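Local structure of uncharacterized protein conserved in bacteria (Streptococcus suis, 4FZ4) at residues F76-K81 and A124-Y129; I86-E91 and E136-I141; N100-E105 and Q143-L148. The protein is a surface antigen fragment that probably binds host glycosaminoglycans and so mediates attachment of the bacterium to host cells. All coordinates share one frame; numbering follows the deposited sequence.

Contact 1 of 3, residues F76-K81 and A124-Y129; sequences FKYQIK and ATLRDY. With NO3 (nitrate ion), chain D.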
loop_
_atom_site.group_PDB
_atom_site.type_symbol
_atom_site.label_atom_id
_atom_site.label_comp_id
_atom_site.label_asym_id
_atom_site.label_seq_id
_atom_site.Cartn_x
_atom_site.Cartn_y
_atom_site.Cartn_z
ATOM N N PHE A 76 0.516 8.319 0.518
ATOM C CA PHE A 76 0.668 7.371 1.616
ATOM C C PHE A 76 -0.411 6.293 1.564
ATOM O O PHE A 76 -0.134 5.098 1.726
ATOM C CB PHE A 76 0.617 8.119 2.953
ATOM C CG PHE A 76 1.006 7.277 4.133
ATOM C CD1 PHE A 76 1.958 6.269 4.003
ATOM C CD2 PHE A 76 0.415 7.483 5.377
ATOM C CE1 PHE A 76 2.309 5.471 5.089
ATOM C CE2 PHE A 76 0.756 6.694 6.471
ATOM C CZ PHE A 76 1.702 5.686 6.327
ATOM N N LYS A 77 -1.641 6.724 1.328
ATOM C CA LYS A 77 -2.764 5.812 1.244
ATOM C C LYS A 77 -2.474 4.701 0.225
ATOM O O LYS A 77 -2.688 3.520 0.499
ATOM C CB LYS A 77 -4.008 6.602 0.856
ATOM C CG LYS A 77 -5.187 5.770 0.418
ATOM C CD LYS A 77 -6.294 6.663 -0.119
ATOM C CE LYS A 77 -7.408 5.824 -0.717
ATOM N NZ LYS A 77 -8.455 6.661 -1.358
ATOM N N TYR A 78 -1.966 5.080 -0.945
ATOM C CA TYR A 78 -1.640 4.103 -1.976
ATOM C C TYR A 78 -0.433 3.251 -1.599
ATOM O O TYR A 78 -0.329 2.097 -2.019
ATOM C CB TYR A 78 -1.430 4.814 -3.315
ATOM C CG TYR A 78 -2.730 5.387 -3.833
ATOM C CD1 TYR A 78 -3.728 4.551 -4.324
ATOM C CD2 TYR A 78 -3.012 6.754 -3.725
ATOM C CE1 TYR A 78 -4.980 5.053 -4.689
ATOM C CE2 TYR A 78 -4.264 7.272 -4.085
ATOM C CZ TYR A 78 -5.242 6.410 -4.567
ATOM O OH TYR A 78 -6.475 6.900 -4.939
ATOM N N GLN A 79 0.465 3.810 -0.792
ATOM C CA GLN A 79 1.640 3.066 -0.343
ATOM C C GLN A 79 1.172 2.036 0.672
ATOM O O GLN A 79 1.726 0.937 0.767
ATOM C CB GLN A 79 2.665 4.009 0.291
ATOM C CG GLN A 79 3.216 5.012 -0.695
ATOM C CD GLN A 79 3.881 6.203 -0.046
ATOM O OE1 GLN A 79 4.389 7.086 -0.743
ATOM N NE2 GLN A 79 3.880 6.248 1.288
ATOM N N ILE A 80 0.144 2.393 1.434
ATOM C CA ILE A 80 -0.412 1.470 2.422
ATOM C C ILE A 80 -1.035 0.277 1.697
ATOM O O ILE A 80 -0.868 -0.875 2.109
ATOM C CB ILE A 80 -1.501 2.148 3.272
ATOM C CG1 ILE A 80 -0.848 3.155 4.230
ATOM C CG2 ILE A 80 -2.307 1.086 4.039
ATOM C CD1 ILE A 80 -1.843 4.068 4.928
ATOM N N LYS A 81 -1.751 0.555 0.608
ATOM C CA LYS A 81 -2.377 -0.511 -0.167
ATOM C C LYS A 81 -1.339 -1.508 -0.673
ATOM O O LYS A 81 -1.515 -2.726 -0.555
ATOM C CB LYS A 81 -3.154 0.069 -1.351
ATOM C CG LYS A 81 -4.656 0.083 -1.139
ATOM C CD LYS A 81 -5.151 -1.326 -0.812
ATOM C CE LYS A 81 -6.624 -1.349 -0.442
ATOM N NZ LYS A 81 -7.040 -2.712 0.014
ATOM N N ALA A 124 -0.963 11.176 -9.616
ATOM C CA ALA A 124 -1.768 10.361 -10.525
ATOM C C ALA A 124 -1.035 9.114 -11.007
ATOM O O ALA A 124 -1.645 8.067 -11.199
ATOM C CB ALA A 124 -2.226 11.205 -11.733
ATOM N N THR A 125 0.270 9.228 -11.218
ATOM C CA THR A 125 1.047 8.090 -11.672
ATOM C C THR A 125 0.940 7.009 -10.620
ATOM O O THR A 125 0.732 5.835 -10.927
ATOM C CB THR A 125 2.528 8.440 -11.817
ATOM O OG1 THR A 125 2.674 9.564 -12.693
ATOM C CG2 THR A 125 3.292 7.254 -12.370
ATOM N N LEU A 126 1.076 7.418 -9.364
ATOM C CA LEU A 126 1.017 6.474 -8.256
ATOM C C LEU A 126 -0.345 5.812 -8.118
ATOM O O LEU A 126 -0.432 4.586 -8.057
ATOM C CB LEU A 126 1.404 7.176 -6.949
ATOM C CG LEU A 126 1.200 6.398 -5.650
ATOM C CD1 LEU A 126 1.851 5.029 -5.735
ATOM C CD2 LEU A 126 1.772 7.214 -4.516
ATOM N N ARG A 127 -1.412 6.602 -8.072
ATOM C CA ARG A 127 -2.738 6.004 -7.946
ATOM C C ARG A 127 -3.084 5.114 -9.132
ATOM O O ARG A 127 -3.741 4.079 -8.978
ATOM C CB ARG A 127 -3.829 7.074 -7.758
ATOM C CG ARG A 127 -3.660 8.360 -8.547
ATOM C CD ARG A 127 -4.904 9.253 -8.388
ATOM N NE ARG A 127 -4.650 10.648 -8.764
ATOM C CZ ARG A 127 -4.138 11.570 -7.949
ATOM N NH1 ARG A 127 -3.828 11.254 -6.693
ATOM N NH2 ARG A 127 -3.912 12.804 -8.393
ATOM N N ASP A 128 -2.625 5.506 -10.312
ATOM C CA ASP A 128 -2.896 4.735 -11.521
ATOM C C ASP A 128 -2.402 3.290 -11.378
ATOM O O ASP A 128 -3.183 2.338 -11.507
ATOM C CB ASP A 128 -2.215 5.407 -12.715
ATOM C CG ASP A 128 -2.685 4.852 -14.045
ATOM O OD1 ASP A 128 -2.454 3.655 -14.318
ATOM O OD2 ASP A 128 -3.288 5.625 -14.818
ATOM N N TYR A 129 -1.108 3.134 -11.110
ATOM C CA TYR A 129 -0.513 1.809 -10.956
ATOM C C TYR A 129 -1.187 1.003 -9.859
ATOM O O TYR A 129 -1.363 -0.203 -9.993
ATOM C CB TYR A 129 0.982 1.904 -10.630
ATOM C CG TYR A 129 1.524 0.625 -10.016
ATOM C CD1 TYR A 129 1.811 -0.493 -10.807
ATOM C CD2 TYR A 129 1.699 0.519 -8.636
ATOM C CE1 TYR A 129 2.257 -1.692 -10.230
ATOM C CE2 TYR A 129 2.140 -0.659 -8.052
ATOM C CZ TYR A 129 2.416 -1.767 -8.852
ATOM O OH TYR A 129 2.825 -2.946 -8.259
HETATM N N NO3 D . 4.434 9.153 2.576
HETATM O O1 NO3 D . 4.927 7.918 3.079
HETATM O O2 NO3 D . 3.649 10.001 3.404
HETATM O O3 NO3 D . 4.743 9.547 1.243
#

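Contact 2 of 3, residues I86-E91 and E136-I141; sequences IRQVAE and EAMGRI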
loop_
_atom_site.group_PDB
_atom_site.type_symbol
_atom_site.label_atom_id
_atom_site.label_comp_id
_atom_site.label_asym_id
_atom_site.label_seq_id
_atom_site.Cartn_x
_atom_site.Cartn_y
_atom_site.Cartn_z
ATOM N N ILE A 86 1.038 -6.792 -0.832
ATOM C CA ILE A 86 2.198 -7.656 -0.711
ATOM C C ILE A 86 2.145 -8.560 0.526
ATOM O O ILE A 86 2.534 -9.732 0.452
ATOM C CB ILE A 86 3.508 -6.836 -0.758
ATOM C CG1 ILE A 86 3.627 -6.175 -2.138
ATOM C CG2 ILE A 86 4.724 -7.757 -0.569
ATOM C CD1 ILE A 86 4.867 -5.319 -2.307
ATOM N N ARG A 87 1.658 -8.037 1.651
ATOM C CA ARG A 87 1.541 -8.867 2.840
ATOM C C ARG A 87 0.601 -10.021 2.545
ATOM O O ARG A 87 0.825 -11.133 3.014
ATOM C CB ARG A 87 1.002 -8.077 4.037
ATOM C CG ARG A 87 2.077 -7.299 4.789
ATOM C CD ARG A 87 1.552 -6.706 6.086
ATOM N NE ARG A 87 2.334 -5.536 6.470
ATOM C CZ ARG A 87 2.166 -4.850 7.596
ATOM N NH1 ARG A 87 1.236 -5.218 8.470
ATOM N NH2 ARG A 87 2.915 -3.782 7.836
ATOM N N GLN A 88 -0.448 -9.762 1.762
ATOM C CA GLN A 88 -1.419 -10.809 1.422
ATOM C C GLN A 88 -0.828 -11.889 0.520
ATOM O O GLN A 88 -0.997 -13.073 0.775
ATOM C CB GLN A 88 -2.658 -10.199 0.754
ATOM C CG GLN A 88 -3.558 -9.382 1.705
ATOM C CD GLN A 88 -4.711 -8.710 0.958
ATOM O OE1 GLN A 88 -5.556 -9.380 0.365
ATOM N NE2 GLN A 88 -4.738 -7.383 0.975
ATOM N N VAL A 89 -0.127 -11.481 -0.533
ATOM C CA VAL A 89 0.484 -12.439 -1.448
ATOM C C VAL A 89 1.535 -13.271 -0.715
ATOM O O VAL A 89 1.625 -14.480 -0.910
ATOM C CB VAL A 89 1.151 -11.729 -2.625
ATOM C CG1 VAL A 89 1.770 -12.751 -3.563
ATOM C CG2 VAL A 89 0.129 -10.878 -3.349
ATOM N N ALA A 90 2.331 -12.628 0.132
ATOM C CA ALA A 90 3.350 -13.350 0.888
ATOM C C ALA A 90 2.664 -14.503 1.601
ATOM O O ALA A 90 3.120 -15.643 1.544
ATOM C CB ALA A 90 4.001 -12.439 1.906
ATOM N N GLU A 91 1.550 -14.194 2.261
ATOM C CA GLU A 91 0.791 -15.195 2.999
ATOM C C GLU A 91 0.244 -16.260 2.062
ATOM O O GLU A 91 0.338 -17.459 2.346
ATOM C CB GLU A 91 -0.365 -14.535 3.761
ATOM C CG GLU A 91 -0.807 -15.326 4.978
ATOM C CD GLU A 91 0.209 -15.273 6.112
ATOM O OE1 GLU A 91 1.426 -15.214 5.835
ATOM O OE2 GLU A 91 -0.208 -15.303 7.287
ATOM N N GLU A 136 -5.637 -5.041 -10.205
ATOM C CA GLU A 136 -6.049 -6.041 -11.179
ATOM C C GLU A 136 -5.379 -7.371 -10.846
ATOM O O GLU A 136 -6.043 -8.389 -10.698
ATOM C CB GLU A 136 -5.625 -5.624 -12.592
ATOM C CG GLU A 136 -6.089 -4.244 -13.031
ATOM C CD GLU A 136 -7.496 -4.237 -13.572
ATOM O OE1 GLU A 136 -8.334 -4.996 -13.044
ATOM O OE2 GLU A 136 -7.764 -3.460 -14.515
ATOM N N ALA A 137 -4.054 -7.347 -10.727
ATOM C CA ALA A 137 -3.287 -8.554 -10.440
ATOM C C ALA A 137 -3.688 -9.174 -9.108
ATOM O O ALA A 137 -3.672 -10.396 -8.950
ATOM C CB ALA A 137 -1.799 -8.234 -10.453
ATOM N N MET A 138 -4.047 -8.329 -8.152
ATOM C CA MET A 138 -4.461 -8.803 -6.844
ATOM C C MET A 138 -5.770 -9.579 -7.011
ATOM O O MET A 138 -5.974 -10.630 -6.395
ATOM C CB MET A 138 -4.671 -7.614 -5.912
ATOM C CG MET A 138 -4.523 -7.954 -4.452
ATOM S SD MET A 138 -2.904 -8.664 -4.108
ATOM C CE MET A 138 -3.311 -9.657 -2.719
ATOM N N GLY A 139 -6.653 -9.055 -7.860
ATOM C CA GLY A 139 -7.921 -9.714 -8.107
ATOM C C GLY A 139 -7.738 -11.074 -8.758
ATOM O O GLY A 139 -8.357 -12.061 -8.360
ATOM N N ARG A 140 -6.879 -11.139 -9.764
ATOM C CA ARG A 140 -6.642 -12.398 -10.449
ATOM C C ARG A 140 -6.023 -13.397 -9.481
ATOM O O ARG A 140 -6.394 -14.565 -9.453
ATOM C CB ARG A 140 -5.738 -12.171 -11.664
ATOM C CG ARG A 140 -6.413 -11.315 -12.755
ATOM C CD ARG A 140 -5.638 -11.371 -14.079
ATOM N NE ARG A 140 -4.323 -10.740 -13.970
ATOM C CZ ARG A 140 -4.098 -9.438 -14.147
ATOM N NH1 ARG A 140 -5.095 -8.621 -14.455
ATOM N NH2 ARG A 140 -2.872 -8.951 -13.991
ATOM N N ILE A 141 -5.086 -12.930 -8.670
ATOM C CA ILE A 141 -4.461 -13.808 -7.700
ATOM C C ILE A 141 -5.547 -14.411 -6.803
ATOM O O ILE A 141 -5.528 -15.606 -6.503
ATOM C CB ILE A 141 -3.435 -13.034 -6.849
ATOM C CG1 ILE A 141 -2.176 -12.791 -7.674
ATOM C CG2 ILE A 141 -3.122 -13.790 -5.568
ATOM C CD1 ILE A 141 -1.025 -12.197 -6.883
#

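Contact 3 of 3, residues N100-E105 and Q143-L148; sequences NTIEEE and QRVAEL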
loop_
_atom_site.group_PDB
_atom_site.type_symbol
_atom_site.label_atom_id
_atom_site.label_comp_id
_atom_site.label_asym_id
_atom_site.label_seq_id
_atom_site.Cartn_x
_atom_site.Cartn_y
_atom_site.Cartn_z
ATOM N N ASN A 100 2.119 -21.525 -10.041
ATOM C CA ASN A 100 2.621 -20.564 -11.004
ATOM C C ASN A 100 1.870 -19.245 -11.059
ATOM O O ASN A 100 2.465 -18.186 -10.868
ATOM C CB ASN A 100 2.665 -21.200 -12.393
ATOM C CG ASN A 100 3.835 -22.161 -12.553
ATOM O OD1 ASN A 100 3.964 -22.838 -13.572
ATOM N ND2 ASN A 100 4.698 -22.216 -11.543
ATOM N N THR A 101 0.569 -19.306 -11.316
ATOM C CA THR A 101 -0.244 -18.102 -11.411
ATOM C C THR A 101 0.083 -17.048 -10.338
ATOM O O THR A 101 0.342 -15.887 -10.662
ATOM C CB THR A 101 -1.725 -18.464 -11.345
ATOM O OG1 THR A 101 -1.977 -19.548 -12.251
ATOM C CG2 THR A 101 -2.590 -17.262 -11.737
ATOM N N ILE A 102 0.105 -17.456 -9.072
ATOM C CA ILE A 102 0.406 -16.524 -7.985
ATOM C C ILE A 102 1.805 -15.925 -8.126
ATOM O O ILE A 102 1.991 -14.706 -8.003
ATOM C CB ILE A 102 0.308 -17.209 -6.601
ATOM C CG1 ILE A 102 -1.085 -17.818 -6.407
ATOM C CG2 ILE A 102 0.593 -16.187 -5.503
ATOM C CD1 ILE A 102 -1.266 -18.540 -5.074
ATOM N N GLU A 103 2.786 -16.786 -8.383
ATOM C CA GLU A 103 4.166 -16.347 -8.532
ATOM C C GLU A 103 4.308 -15.405 -9.725
ATOM O O GLU A 103 5.017 -14.406 -9.655
ATOM C CB GLU A 103 5.086 -17.552 -8.735
ATOM C CG GLU A 103 4.787 -18.759 -7.847
ATOM C CD GLU A 103 4.777 -18.433 -6.361
ATOM O OE1 GLU A 103 5.721 -17.759 -5.896
ATOM O OE2 GLU A 103 3.830 -18.865 -5.658
ATOM N N GLU A 104 3.613 -15.726 -10.811
ATOM C CA GLU A 104 3.664 -14.934 -12.037
ATOM C C GLU A 104 3.001 -13.563 -11.923
ATOM O O GLU A 104 3.573 -12.560 -12.364
ATOM C CB GLU A 104 3.015 -15.713 -13.184
ATOM C CG GLU A 104 3.682 -17.045 -13.480
ATOM C CD GLU A 104 2.802 -17.970 -14.299
ATOM O OE1 GLU A 104 3.274 -19.067 -14.668
ATOM O OE2 GLU A 104 1.635 -17.604 -14.565
ATOM N N GLU A 105 1.794 -13.517 -11.355
ATOM C CA GLU A 105 1.086 -12.249 -11.202
ATOM C C GLU A 105 1.925 -11.364 -10.283
ATOM O O GLU A 105 2.193 -10.203 -10.583
ATOM C CB GLU A 105 -0.306 -12.476 -10.598
ATOM C CG GLU A 105 -1.267 -13.273 -11.482
ATOM C CD GLU A 105 -1.934 -12.441 -12.561
ATOM O OE1 GLU A 105 -1.491 -11.299 -12.803
ATOM O OE2 GLU A 105 -2.902 -12.936 -13.177
ATOM N N GLN A 143 -8.671 -14.963 -7.517
ATOM C CA GLN A 143 -9.510 -15.925 -8.218
ATOM C C GLN A 143 -8.790 -17.265 -8.132
ATOM O O GLN A 143 -9.413 -18.297 -7.924
ATOM C CB GLN A 143 -9.674 -15.546 -9.683
ATOM C CG GLN A 143 -10.576 -14.365 -9.917
ATOM C CD GLN A 143 -11.247 -14.430 -11.276
ATOM O OE1 GLN A 143 -10.621 -14.798 -12.274
ATOM N NE2 GLN A 143 -12.527 -14.067 -11.323
ATOM N N ARG A 144 -7.469 -17.231 -8.297
ATOM C CA ARG A 144 -6.646 -18.437 -8.234
ATOM C C ARG A 144 -6.886 -19.111 -6.893
ATOM O O ARG A 144 -7.361 -20.244 -6.817
ATOM C CB ARG A 144 -5.167 -18.063 -8.348
ATOM C CG ARG A 144 -4.361 -18.901 -9.317
ATOM C CD ARG A 144 -4.288 -20.367 -8.934
ATOM N NE ARG A 144 -5.257 -21.175 -9.663
ATOM C CZ ARG A 144 -5.163 -22.492 -9.814
ATOM N NH1 ARG A 144 -4.138 -23.147 -9.285
ATOM N NH2 ARG A 144 -6.090 -23.154 -10.494
ATOM N N VAL A 145 -6.537 -18.392 -5.836
ATOM C CA VAL A 145 -6.708 -18.865 -4.472
ATOM C C VAL A 145 -8.097 -19.461 -4.219
ATOM O O VAL A 145 -8.228 -20.504 -3.582
ATOM C CB VAL A 145 -6.480 -17.710 -3.483
ATOM C CG1 VAL A 145 -6.909 -18.125 -2.094
ATOM C CG2 VAL A 145 -5.015 -17.312 -3.496
ATOM N N ALA A 146 -9.130 -18.790 -4.712
ATOM C CA ALA A 146 -10.491 -19.265 -4.527
ATOM C C ALA A 146 -10.608 -20.668 -5.100
ATOM O O ALA A 146 -11.094 -21.584 -4.435
ATOM C CB ALA A 146 -11.483 -18.322 -5.213
ATOM N N GLU A 147 -10.155 -20.827 -6.340
ATOM C CA GLU A 147 -10.196 -22.122 -7.011
ATOM C C GLU A 147 -9.352 -23.106 -6.218
ATOM O O GLU A 147 -9.747 -24.245 -6.003
ATOM C CB GLU A 147 -9.640 -21.993 -8.427
ATOM C CG GLU A 147 -10.124 -20.750 -9.141
ATOM C CD GLU A 147 -9.638 -20.649 -10.573
ATOM O OE1 GLU A 147 -8.487 -21.066 -10.847
ATOM O OE2 GLU A 147 -10.410 -20.134 -11.416
ATOM N N LEU A 148 -8.184 -22.651 -5.780
ATOM C CA LEU A 148 -7.283 -23.497 -5.004
ATOM C C LEU A 148 -7.905 -23.968 -3.700
ATOM O O LEU A 148 -7.718 -25.113 -3.298
ATOM C CB LEU A 148 -5.996 -22.748 -4.703
ATOM C CG LEU A 148 -5.004 -22.775 -5.854
ATOM C CD1 LEU A 148 -3.852 -21.792 -5.599
ATOM C CD2 LEU A 148 -4.497 -24.189 -6.001
#

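Contact 1 of 3, residues F76-K81 and A124-Y129
With CG of Y78 anti to its carbonyl carbon and beside the backbone N, the phenol ring swings off helix 66-95 toward helix 123-152, where R127 and L126 receive it. R127 takes a less common first torsion, CG lying between the backbone N and the carbonyl carbon (chi1 38°); the extended chain beyond leads away from helix 66-95, and CB is left as the part that meets the ring. That CB sits over one face of Y78, 3.7 Å from the ring centroid and 19° off the ring normal, a CH-pi contact displaced toward the hydroxyl end: its nearest ring atom is CZ of Y78, 3.6 Å from CB of R127. The guanidinium does not stack on the phenol. The two planes stand 58° apart, and one guanidinium face instead lies over the backbone N of A124, a turn back on its own helix. L126 reaches in from beside R127, its CG 3.9 Å from CB of Y78, so the root of the tyrosine is packed against leucine branches while the ring is packed against arginine. V130 and D131 of helix 123-152 also touch Y78, and L126 rests on I118 of the preceding loop. On another side of helix 66-95, Q79 gives a hydrogen bond from NE2 to O1 of a nitrate ion (2.7 Å), and the same nitrate oxygen approaches CD1 of F76 at 3.5 Å. The ion probably comes from the crystallisation liquor. Without a hydrogen bond or salt bridge between the segments, the two helices are joined here by dispersion and CH-pi attraction, and the arginine contributes its aliphatic root, not its charge.

Contact 2 of 3, residues I86-E91 and E136-I141
M138 and V89 lie alongside each other, pointing opposite ways, where helices 66-95 and 123-152 run side by side in this all-helical fold, roughly parallel, with short-segment axes 11.4 Å apart and 27° between their directions. The methionine chain bends at chi2 (57°), which turns its thioether toward helix 66-95 and brings the terminal methyl between two neighbours. CE of M138 lies 3.7 Å from CG2 of V89, and SD passes the same valine methyl at a similar distance. Q88 runs across the end of M138: CE of M138 sits 3.6 Å from CB of Q88 and also rests against the amide, with OE1 of Q88 3.8 Å from CE of M138. That amide has polar partners along the helices, NE2 with OD1 of N84 in a hydrogen bond and OE1 with K142 in a weak one. Y85 adds a further wall to M138, while Y106 of helix 100-110 packs on V89. I141, one turn further along helix 123-152, points toward helix 66-95 and adds a second contact to V89, its CD1 3.9 Å from CG2 of V89.

Contact 3 of 3, residues N100-E105 and Q143-L148
R144 meets T101 at the base of its side chain and carries its charged end on to two carboxylates. CB points toward helix 100-110, and the next carbon makes the closest approach: CG of R144 lies 3.4 Å from CB of T101 and equally near its CG2 methyl. The threonine lies across the arginine chain. CD then passes the threonine more loosely, 4.0 Å from CB of T101, with OG1 only slightly farther. Bends at chi2 and chi3 turn the rest of the chain along its own helix toward E147. NE of R144 gives a weak hydrogen bond to OE1 of E147, and NH2 of R144 makes the firmer one to that same oxygen, 3.2 Å with an N-H...O angle of 152°, as part of a salt bridge. This oxygen lies at the guanidinium edge, close to its plane, and is met nearly along its C-O axis. NH1 goes to D99, just before helix 100-110, in a second salt bridge, so the charge of R144 bridges to the residue that leads into helix 100-110, while its CG packs on T101. D99 also accepts a hydrogen bond from the backbone N of I102. Next to the T101-R144 pair, CD1 of I102 lies 4.2 Å from CD1 of L148 and also touches CG2 of V145. The helices run nearly antiparallel, 164° between their directions, with short-segment axes 10.2 Å apart. Y96 of the loop between helices 66-95 and 100-110 touches I102, V145 and L148, and helix 66-95 lies alongside, V89 and R93 touching I102 and L92 touching V145.

In the fold
All three contacts share helix 123-152. Helix 66-95 meets it twice, first in contact 1 and then in contact 2, centres 16 Å apart, and after the loop that follows, helix 100-110 runs back against it in contact 3. Along the chain the first segments all precede the second ones, in the same order, so the contacts interleave. Contacts 2 and 3, with centres only 9 Å apart, touch directly: R140 NE and E105 OE2 form a 2.7 Å salt bridge, and I141 packs on E105. Contact 1 stands apart from both. The long final helix thus joins two preceding helices within the glycosaminoglycan-binding domain.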